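Local coordinates for protein Na-translocating NADH-quinone reductase subunit C NqrC (PDB 4XHF) that is the soluble, FMN-binding part of a subunit of a sodium-translocating respiratory complex and carries a covalently attached flavin mononucleotide, at residues A[201-206]-A[214-219]; A[173-178]-A[221-226]. One frame throughout, in Å; residues are numbered along the deposited sequence.

Overall arrangement
Both contacts lie within the FMN-binding domain, on the same side of the chain's centre, and both reach the flavin. Interaction 2 joins the loop 173-178, which follows strand 158-165, to the start of helix 221-234; interaction 1, nested inside the loop that this closes, pairs strands 200-202 and 213-215 as a small parallel sheet. Their centres are about 11 Å apart, and they touch: Leu201 packs on Gly224, and Val217 on Phe175. Strand 213-215 leads through Ser218 and Gly219 into the helix; Gly219 and Thr221 meet the FMN phosphate, and Thr223, further into the helix, meets the flavin ring. Interaction 1 lies near the surface by the phosphate, whereas interaction 2 is buried, beside the N3/O2 edge of the ring.

Interaction 1. Residues A[201-206]-A[214-219]; sequences LVKGGV and VDAVSG. With FMN (flavin mononucleotide), chain E.
Val202 and Asp215 lie side by side in a short parallel ladder, where main-chain bonds do most of the joining. Val202 N donates to Val214 O at 2.8 Å. Val202 O in turn accepts from Ala216 N, also at 2.8 Å. Leu201 CA adds a CA-H...O contact to Val214 O.

Between the two segments, the polar side chain is that of Asp215. With CG beside its own backbone N (chi1 -71°), the carboxylate swings back to the turn after Val202. There Asp215 OD1 accepts from Val206 N at 3.3 Å, the donor standing above the carboxylate plane. A water donates to both Val202 O and Asp215 OD1 and accepts a weak bond from Gly205 N, tying strand end to turn. Gly205 suits a backbone conformation (phi 90°) in which a CB would press on the preceding carbonyl.

Apolar side-chain contacts are modest: Leu201 CD1 lies 4.3 Å from Val214 CB, and Leu201 CB is as far from Ala216 CB. Val206 CG2 packs against the main chain at Val214 C, and small Ala216 lets Lys203 CG lie 3.9 Å from its CB. Lys203 then reaches on, NZ 3.5 Å from FMN O1P, where its charge probably favours the phosphate, while Gly219 N donates to O2P.

Around this pair, Trp181 of helix 179-182 touches Leu201 and Val217 and donates to Asp215 O, and Gln228 of helix 221-234 accepts from Leu201 N.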
loop_
_atom_site.group_PDB
_atom_site.type_symbol
_atom_site.label_atom_id
_atom_site.label_comp_id
_atom_site.label_asym_id
_atom_site.label_seq_id
_atom_site.Cartn_x
_atom_site.Cartn_y
_atom_site.Cartn_z
ATOM N N LEU A 201 6.068 -10.936 11.149
ATOM C CA LEU A 201 7.302 -10.284 11.573
ATOM C C LEU A 201 8.017 -11.158 12.596
ATOM O O LEU A 201 7.417 -11.603 13.574
ATOM C CB LEU A 201 7.024 -8.895 12.146
ATOM C CG LEU A 201 7.190 -7.773 11.120
ATOM C CD1 LEU A 201 6.067 -7.803 10.096
ATOM C CD2 LEU A 201 7.257 -6.428 11.811
ATOM N N VAL A 202 9.303 -11.396 12.352
ATOM C CA VAL A 202 10.074 -12.382 13.098
ATOM C C VAL A 202 11.204 -11.730 13.879
ATOM O O VAL A 202 11.897 -10.849 13.369
ATOM C CB VAL A 202 10.668 -13.447 12.152
ATOM C CG1 VAL A 202 11.450 -14.498 12.929
ATOM C CG2 VAL A 202 9.567 -14.098 11.330
ATOM N N LYS A 203 11.399 -12.186 15.111
ATOM C CA LYS A 203 12.450 -11.656 15.970
ATOM C C LYS A 203 13.702 -12.524 15.901
ATOM O O LYS A 203 14.811 -12.048 16.140
ATOM C CB LYS A 203 11.957 -11.554 17.419
ATOM C CG LYS A 203 10.868 -10.506 17.633
ATOM C CD LYS A 203 10.662 -10.183 19.111
ATOM C CE LYS A 203 9.791 -11.216 19.808
ATOM N NZ LYS A 203 9.585 -10.885 21.247
ATOM N N GLY A 204 13.521 -13.793 15.555
ATOM C CA GLY A 204 14.609 -14.756 15.565
ATOM C C GLY A 204 15.704 -14.502 14.545
ATOM O O GLY A 204 16.714 -15.207 14.532
ATOM N N GLY A 205 15.514 -13.496 13.697
ATOM C CA GLY A 205 16.451 -13.221 12.620
ATOM C C GLY A 205 16.051 -13.989 11.376
ATOM O O GLY A 205 16.119 -15.219 11.345
ATOM N N VAL A 206 15.639 -13.257 10.347
ATOM C CA VAL A 206 15.038 -13.860 9.163
ATOM C C VAL A 206 16.083 -14.308 8.149
ATOM O O VAL A 206 17.017 -13.570 7.829
ATOM C CB VAL A 206 14.061 -12.880 8.482
ATOM C CG1 VAL A 206 13.454 -13.498 7.232
ATOM C CG2 VAL A 206 12.962 -12.486 9.444
ATOM N N VAL A 214 9.635 -11.135 7.891
ATOM C CA VAL A 214 10.300 -9.833 7.858
ATOM C C VAL A 214 10.879 -9.541 9.234
ATOM O O VAL A 214 10.239 -9.814 10.249
ATOM C CB VAL A 214 9.340 -8.692 7.460
ATOM C CG1 VAL A 214 10.107 -7.384 7.293
ATOM C CG2 VAL A 214 8.598 -9.041 6.184
ATOM N N ASP A 215 12.082 -8.979 9.264
ATOM C CA ASP A 215 12.754 -8.702 10.526
ATOM C C ASP A 215 11.964 -7.718 11.379
ATOM O O ASP A 215 11.675 -6.600 10.953
ATOM C CB ASP A 215 14.159 -8.147 10.286
ATOM C CG ASP A 215 15.118 -9.195 9.762
ATOM O OD1 ASP A 215 15.600 -10.014 10.571
ATOM O OD2 ASP A 215 15.402 -9.188 8.546
ATOM N N ALA A 216 11.609 -8.150 12.584
ATOM C CA ALA A 216 11.053 -7.247 13.577
ATOM C C ALA A 216 12.166 -6.350 14.095
ATOM O O ALA A 216 13.320 -6.770 14.173
ATOM C CB ALA A 216 10.419 -8.026 14.713
ATOM N N VAL A 217 11.823 -5.114 14.433
ATOM C CA VAL A 217 12.779 -4.198 15.038
ATOM C C VAL A 217 12.676 -4.314 16.553
ATOM O O VAL A 217 11.735 -3.799 17.159
ATOM C CB VAL A 217 12.530 -2.751 14.585
ATOM C CG1 VAL A 217 13.477 -1.791 15.290
ATOM C CG2 VAL A 217 12.698 -2.647 13.082
ATOM N N SER A 218 13.643 -5.001 17.155
ATOM C CA SER A 218 13.621 -5.279 18.588
ATOM C C SER A 218 13.451 -3.990 19.384
ATOM O O SER A 218 14.050 -2.965 19.054
ATOM C CB SER A 218 14.900 -6.005 19.013
ATOM O OG SER A 218 14.732 -6.657 20.260
ATOM N N GLY A 219 12.617 -4.045 20.418
ATOM C CA GLY A 219 12.284 -2.872 21.204
ATOM C C GLY A 219 11.102 -2.118 20.622
ATOM O O GLY A 219 10.563 -1.209 21.255
HETATM N N1 FMN E . 7.013 -0.184 20.963
HETATM C C2 FMN E . 6.501 -0.131 19.605
HETATM O O2 FMN E . 6.423 -1.100 18.966
HETATM N N3 FMN E . 6.082 1.157 19.042
HETATM C C4 FMN E . 6.168 2.330 19.821
HETATM O O4 FMN E . 5.827 3.362 19.369
HETATM C C4A FMN E . 6.687 2.272 21.234
HETATM N N5 FMN E . 6.771 3.443 22.025
HETATM C C5A FMN E . 7.279 3.351 23.387
HETATM C C6 FMN E . 7.358 4.518 24.163
HETATM C C7 FMN E . 7.755 4.472 25.478
HETATM C C7M FMN E . 7.762 5.749 26.289
HETATM C C8 FMN E . 8.160 3.255 26.034
HETATM C C8M FMN E . 8.434 3.101 27.559
HETATM C C9 FMN E . 8.161 2.067 25.225
HETATM C C9A FMN E . 7.682 2.098 23.910
HETATM N N10 FMN E . 7.589 0.897 23.090
HETATM C C10 FMN E . 7.091 1.012 21.741
HETATM C "C1'" FMN E . 8.018 -0.459 23.602
HETATM C "C2'" FMN E . 6.838 -1.401 23.765
HETATM O "O2'" FMN E . 6.203 -1.112 24.976
HETATM C "C3'" FMN E . 7.308 -2.854 23.794
HETATM O "O3'" FMN E . 8.246 -2.997 24.821
HETATM C "C4'" FMN E . 7.926 -3.274 22.444
HETATM O "O4'" FMN E . 7.025 -3.017 21.404
HETATM C "C5'" FMN E . 8.265 -4.767 22.428
HETATM O "O5'" FMN E . 9.148 -4.989 21.352
HETATM P P FMN E . 9.474 -6.490 20.905
HETATM O O1P FMN E . 8.590 -7.526 21.744
HETATM O O2P FMN E . 11.026 -6.801 21.125
HETATM O O HOH W 1 14.508 -10.973 13.087
#

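Interaction 2. Residues A[173-178]-A[221-226]; sequences GDFVTD and TMTGRG. With FMN (flavin mononucleotide), chain E.
Thr223 meets Phe175 and Val176 with one branch and the flavin with the other. OG1 lies beside the backbone N (chi1 -69°), which leaves CG2 anti to it and directed into the loop 173-178, where Thr223 CG2 meets Val176 CG1 at 3.5 Å and Phe175 CE2 at 3.7 Å. Thr223 OG1 turns to the flavin and accepts from FMN N3 at 2.5 Å, while Thr223 N donates to FMN O2. A threonine thus packs its methyl against Phe175 and Val176 while its hydroxyl meets the pyrimidine edge.

Phe175 comes from the opposite direction. Its ring meets the methyl of Thr223 obliquely, has Gly224 N at its edge 3.9 Å from CZ, and carries Val176 CG1 over one face, toward the rim. Gly224 lets the helix backbone come close to this ring. Gly173 is equally apt, since a CB there would run into Thr223 OG1.

Two residues earlier, Thr221 OG1 is bonded covalently to FMN P at 1.6 Å. Met222 N donates to FMN O4'; the helix start therefore holds the cofactor at its phosphate, its ribityl chain and the pyrimidine edge.

Around it, Val176 packs on Val163 of strand 158-165, Phe175 meets Trp181 of helix 179-182 edge-to-face, and Glu168, in the loop after that strand, is hydrogen-bonded to Thr223 OG1.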
loop_
_atom_site.group_PDB
_atom_site.type_symbol
_atom_site.label_atom_id
_atom_site.label_comp_id
_atom_site.label_asym_id
_atom_site.label_seq_id
_atom_site.Cartn_x
_atom_site.Cartn_y
_atom_site.Cartn_z
ATOM N N GLY A 173 9.279 3.312 17.304
ATOM C CA GLY A 173 8.357 2.874 16.271
ATOM C C GLY A 173 8.477 3.603 14.945
ATOM O O GLY A 173 7.713 3.330 14.020
ATOM N N ASP A 174 9.433 4.522 14.841
ATOM C CA ASP A 174 9.588 5.321 13.627
ATOM C C ASP A 174 10.478 4.632 12.596
ATOM O O ASP A 174 10.878 5.241 11.605
ATOM C CB ASP A 174 10.157 6.699 13.965
ATOM C CG ASP A 174 11.607 6.643 14.401
ATOM O OD1 ASP A 174 12.336 7.631 14.167
ATOM O OD2 ASP A 174 12.021 5.614 14.978
ATOM N N PHE A 175 10.785 3.361 12.833
ATOM C CA PHE A 175 11.560 2.572 11.885
ATOM C C PHE A 175 10.783 2.332 10.598
ATOM O O PHE A 175 11.372 2.077 9.548
ATOM C CB PHE A 175 11.949 1.227 12.500
ATOM C CG PHE A 175 10.780 0.312 12.747
ATOM C CD1 PHE A 175 10.332 -0.543 11.756
ATOM C CD2 PHE A 175 10.135 0.305 13.971
ATOM C CE1 PHE A 175 9.262 -1.382 11.979
ATOM C CE2 PHE A 175 9.064 -0.533 14.201
ATOM C CZ PHE A 175 8.626 -1.378 13.202
ATOM N N VAL A 176 9.458 2.403 10.689
ATOM C CA VAL A 176 8.586 2.055 9.571
ATOM C C VAL A 176 8.881 2.880 8.322
ATOM O O VAL A 176 8.657 2.417 7.207
ATOM C CB VAL A 176 7.096 2.227 9.944
ATOM C CG1 VAL A 176 6.687 1.195 10.980
ATOM C CG2 VAL A 176 6.819 3.634 10.453
ATOM N N THR A 177 9.397 4.092 8.507
ATOM C CA THR A 177 9.726 4.966 7.381
ATOM C C THR A 177 11.185 4.826 6.937
ATOM O O THR A 177 11.595 5.431 5.949
ATOM C CB THR A 177 9.454 6.445 7.724
ATOM O OG1 THR A 177 10.218 6.825 8.876
ATOM C CG2 THR A 177 7.974 6.664 8.003
ATOM N N ASP A 178 11.961 4.026 7.666
ATOM C CA ASP A 178 13.366 3.795 7.338
ATOM C C ASP A 178 13.486 2.888 6.114
ATOM O O ASP A 178 13.051 1.737 6.160
ATOM C CB ASP A 178 14.094 3.166 8.532
ATOM C CG ASP A 178 15.599 3.072 8.326
ATOM O OD1 ASP A 178 16.079 3.338 7.204
ATOM O OD2 ASP A 178 16.305 2.719 9.294
ATOM N N THR A 221 8.351 -3.964 18.728
ATOM C CA THR A 221 7.641 -5.092 18.140
ATOM C C THR A 221 6.172 -4.771 17.877
ATOM O O THR A 221 5.599 -5.226 16.887
ATOM C CB THR A 221 7.735 -6.329 19.053
ATOM O OG1 THR A 221 9.112 -6.619 19.322
ATOM C CG2 THR A 221 7.091 -7.544 18.398
ATOM N N MET A 222 5.566 -3.982 18.759
ATOM C CA MET A 222 4.135 -3.708 18.679
ATOM C C MET A 222 3.785 -2.905 17.428
ATOM O O MET A 222 2.733 -3.114 16.824
ATOM C CB MET A 222 3.668 -2.965 19.931
ATOM C CG MET A 222 3.697 -3.814 21.195
ATOM S SD MET A 222 2.569 -5.224 21.131
ATOM C CE MET A 222 0.981 -4.397 21.154
ATOM N N THR A 223 4.667 -1.987 17.045
ATOM C CA THR A 223 4.487 -1.225 15.815
ATOM C C THR A 223 4.500 -2.167 14.619
ATOM O O THR A 223 3.659 -2.064 13.726
ATOM C CB THR A 223 5.587 -0.155 15.647
ATOM O OG1 THR A 223 5.403 0.869 16.628
ATOM C CG2 THR A 223 5.544 0.482 14.261
ATOM N N GLY A 224 5.458 -3.086 14.615
ATOM C CA GLY A 224 5.624 -4.017 13.516
ATOM C C GLY A 224 4.416 -4.913 13.327
ATOM O O GLY A 224 4.020 -5.200 12.198
ATOM N N ARG A 225 3.832 -5.359 14.435
ATOM C CA ARG A 225 2.650 -6.212 14.384
ATOM C C ARG A 225 1.466 -5.441 13.816
ATOM O O ARG A 225 0.564 -6.023 13.216
ATOM C CB ARG A 225 2.305 -6.750 15.772
ATOM C CG ARG A 225 3.451 -7.466 16.466
ATOM C CD ARG A 225 3.020 -8.829 16.982
ATOM N NE ARG A 225 4.053 -9.451 17.814
ATOM C CZ ARG A 225 3.850 -9.984 19.017
ATOM N NH1 ARG A 225 2.641 -9.995 19.572
ATOM N NH2 ARG A 225 4.869 -10.517 19.677
ATOM N N GLY A 226 1.472 -4.127 14.014
ATOM C CA GLY A 226 0.439 -3.272 13.464
ATOM C C GLY A 226 0.512 -3.238 11.950
ATOM O O GLY A 226 -0.500 -3.390 11.267
HETATM N N1 FMN E . 7.013 -0.184 20.963
HETATM C C2 FMN E . 6.501 -0.131 19.605
HETATM O O2 FMN E . 6.423 -1.100 18.966
HETATM N N3 FMN E . 6.082 1.157 19.042
HETATM C C4 FMN E . 6.168 2.330 19.821
HETATM O O4 FMN E . 5.827 3.362 19.369
HETATM C C4A FMN E . 6.687 2.272 21.234
HETATM N N5 FMN E . 6.771 3.443 22.025
HETATM C C5A FMN E . 7.279 3.351 23.387
HETATM C C6 FMN E . 7.358 4.518 24.163
HETATM C C7 FMN E . 7.755 4.472 25.478
HETATM C C7M FMN E . 7.762 5.749 26.289
HETATM C C8 FMN E . 8.160 3.255 26.034
HETATM C C8M FMN E . 8.434 3.101 27.559
HETATM C C9 FMN E . 8.161 2.067 25.225
HETATM C C9A FMN E . 7.682 2.098 23.910
HETATM N N10 FMN E . 7.589 0.897 23.090
HETATM C C10 FMN E . 7.091 1.012 21.741
HETATM C "C1'" FMN E . 8.018 -0.459 23.602
HETATM C "C2'" FMN E . 6.838 -1.401 23.765
HETATM O "O2'" FMN E . 6.203 -1.112 24.976
HETATM C "C3'" FMN E . 7.308 -2.854 23.794
HETATM O "O3'" FMN E . 8.246 -2.997 24.821
HETATM C "C4'" FMN E . 7.926 -3.274 22.444
HETATM O "O4'" FMN E . 7.025 -3.017 21.404
HETATM C "C5'" FMN E . 8.265 -4.767 22.428
HETATM O "O5'" FMN E . 9.148 -4.989 21.352
HETATM P P FMN E . 9.474 -6.490 20.905
HETATM O O1P FMN E . 8.590 -7.526 21.744
HETATM O O2P FMN E . 11.026 -6.801 21.125
#